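Side-chain contact in TRAP dicarboxylate transporter-DctP subunit (Rhodobacter sphaeroides, PDB 4PE3), which probably captures an organic acid in the periplasm and delivers it to a TRAP-type membrane transporter, as other solute-binding proteins of this family do: residues A[203-208]-A[226-231]. Residues are numbered along the deposited sequence; the frame is centred on the assembly and turned at random.
Sequences SLDKGV and NDIAPH. With ZN (zinc ion), chain I.
Two short helices of the family 7 solute-binding fold, 200-206 and 225-228, meet here near their C-terminal ends through Leu204, Asp205, Ile228 and Ala229. The contact is small, burying 164 Å² in all. It lies near the periphery of the protein, its centre about 25 Å from the centre of the chain. Val158 of strand 157-159, at one edge of the four-stranded sheet, touches both Leu204 and Ala229.

Ile228 reaches across to the neighbouring helix with its CG1 branch. CG1 sits between the backbone N and the carbonyl carbon (chi1 64°), and the extended chi2 of 171° carries CD1 out to Leu204. There CD1 meets Leu204 CB at 3.8 Å, with the two side chains crossing at about a right angle. Farther along, Leu204 CD1 faces Ala229 CB at a looser 4.4 Å. Ala229 is the first residue to leave helical geometry after Ile228. The other helix ends in a Schellman motif at Gly207, which has positive phi. Gly207 N bonds Leu204 O at 3.1 Å, and Val208 N makes a weak bond to Ser203 O. Lys160 NZ also donates to Leu204 O.

On the more exposed side, Asp205 OD1 rests against the branched part of Ile228, 3.7 Å from CG2. Next to Ile228, Asp227 binds a zinc ion through OD2 at 1.9 Å. A water links the two helices across the polar margin. It lies within hydrogen-bonding reach of Asp205 OD1 at 3.2 Å and of Ile228 O at 2.9 Å.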
loop_
_atom_site.group_PDB
_atom_site.type_symbol
_atom_site.label_atom_id
_atom_site.label_comp_id
_atom_site.label_asym_id
_atom_site.label_seq_id
_atom_site.Cartn_x
_atom_site.Cartn_y
_atom_site.Cartn_z
ATOM N N SER A 203 9.240 0.913 -23.347
ATOM C CA SER A 203 10.256 -0.089 -23.035
ATOM C C SER A 203 9.727 -1.507 -23.215
ATOM O O SER A 203 10.466 -2.392 -23.647
ATOM C CB SER A 203 10.778 0.115 -21.616
ATOM O OG SER A 203 11.478 1.341 -21.533
ATOM N N LEU A 204 8.460 -1.726 -22.881
ATOM C CA LEU A 204 7.821 -3.015 -23.186
ATOM C C LEU A 204 7.782 -3.222 -24.692
ATOM O O LEU A 204 8.177 -4.271 -25.205
ATOM C CB LEU A 204 6.397 -3.054 -22.663
ATOM C CG LEU A 204 6.249 -3.301 -21.181
ATOM C CD1 LEU A 204 4.870 -2.924 -20.676
ATOM C CD2 LEU A 204 6.547 -4.790 -20.826
ATOM N N ASP A 205 7.314 -2.220 -25.417
ATOM C CA ASP A 205 7.149 -2.380 -26.855
ATOM C C ASP A 205 8.472 -2.703 -27.515
ATOM O O ASP A 205 8.543 -3.517 -28.451
ATOM C CB ASP A 205 6.569 -1.100 -27.465
ATOM C CG ASP A 205 5.208 -1.310 -28.068
ATOM O OD1 ASP A 205 4.599 -2.386 -27.845
ATOM O OD2 ASP A 205 4.748 -0.394 -28.770
ATOM N N LYS A 206 9.537 -2.073 -27.037
ATOM C CA LYS A 206 10.854 -2.221 -27.636
ATOM C C LYS A 206 11.603 -3.474 -27.184
ATOM O O LYS A 206 12.632 -3.810 -27.759
ATOM C CB LYS A 206 11.709 -0.982 -27.359
ATOM C CG LYS A 206 11.218 0.272 -28.073
ATOM C CD LYS A 206 12.032 1.508 -27.677
ATOM C CE LYS A 206 11.583 2.751 -28.438
ATOM N NZ LYS A 206 11.916 2.680 -29.890
ATOM N N GLY A 207 11.122 -4.149 -26.142
ATOM C CA GLY A 207 11.773 -5.357 -25.677
ATOM C C GLY A 207 12.848 -5.121 -24.641
ATOM O O GLY A 207 13.569 -6.047 -24.266
ATOM N N VAL A 208 12.942 -3.885 -24.144
ATOM C CA VAL A 208 13.896 -3.566 -23.080
ATOM C C VAL A 208 13.476 -4.226 -21.771
ATOM O O VAL A 208 14.312 -4.638 -20.954
ATOM C CB VAL A 208 13.980 -2.051 -22.866
ATOM C CG1 VAL A 208 14.787 -1.728 -21.619
ATOM C CG2 VAL A 208 14.574 -1.389 -24.101
ATOM N N ASN A 226 -1.732 -3.700 -20.796
ATOM C CA ASN A 226 -2.211 -5.069 -20.929
ATOM C C ASN A 226 -2.488 -5.421 -22.382
ATOM O O ASN A 226 -2.552 -6.609 -22.730
ATOM C CB ASN A 226 -3.458 -5.277 -20.101
ATOM C CG ASN A 226 -3.205 -5.101 -18.610
ATOM O OD1 ASN A 226 -2.110 -5.349 -18.116
ATOM N ND2 ASN A 226 -4.218 -4.681 -17.904
ATOM N N ASP A 227 -2.632 -4.412 -23.235
ATOM C CA ASP A 227 -2.809 -4.652 -24.648
ATOM C C ASP A 227 -1.484 -5.038 -25.313
ATOM O O ASP A 227 -1.449 -5.943 -26.147
ATOM C CB ASP A 227 -3.373 -3.431 -25.361
ATOM C CG ASP A 227 -4.812 -3.146 -25.014
ATOM O OD1 ASP A 227 -5.357 -3.613 -24.014
ATOM O OD2 ASP A 227 -5.429 -2.400 -25.790
ATOM N N ILE A 228 -0.402 -4.365 -24.943
ATOM C CA ILE A 228 0.912 -4.652 -25.506
ATOM C C ILE A 228 1.623 -5.812 -24.782
ATOM O O ILE A 228 2.551 -6.414 -25.336
ATOM C CB ILE A 228 1.810 -3.392 -25.550
ATOM C CG1 ILE A 228 2.118 -2.864 -24.166
ATOM C CG2 ILE A 228 1.140 -2.303 -26.406
ATOM C CD1 ILE A 228 3.168 -1.764 -24.170
ATOM N N ALA A 229 1.130 -6.156 -23.599
ATOM C CA ALA A 229 1.718 -7.185 -22.731
ATOM C C ALA A 229 0.545 -7.995 -22.201
ATOM O O ALA A 229 -0.039 -7.679 -21.167
ATOM C CB ALA A 229 2.507 -6.531 -21.616
ATOM N N PRO A 230 0.134 -9.028 -22.950
ATOM C CA PRO A 230 -1.204 -9.601 -22.768
ATOM C C PRO A 230 -1.299 -10.752 -21.749
ATOM O O PRO A 230 -2.234 -11.528 -21.828
ATOM C CB PRO A 230 -1.571 -10.059 -24.191
ATOM C CG PRO A 230 -0.260 -10.391 -24.808
ATOM C CD PRO A 230 0.751 -9.450 -24.232
ATOM N N HIS A 231 -0.414 -10.765 -20.762
ATOM C CA HIS A 231 -0.454 -11.748 -19.687
ATOM C C HIS A 231 -0.345 -11.109 -18.309
ATOM O O HIS A 231 0.532 -11.447 -17.510
ATOM C CB HIS A 231 0.682 -12.763 -19.863
ATOM C CG HIS A 231 0.470 -13.703 -20.998
ATOM N ND1 HIS A 231 -0.531 -14.647 -20.996
ATOM C CD2 HIS A 231 1.113 -13.831 -22.180
ATOM C CE1 HIS A 231 -0.490 -15.328 -22.127
ATOM N NE2 HIS A 231 0.487 -14.844 -22.866
HETATM ZN ZN ZN I . -4.991 -1.469 -27.379
HETATM O O HOH W 1 5.030 -5.157 -26.258
#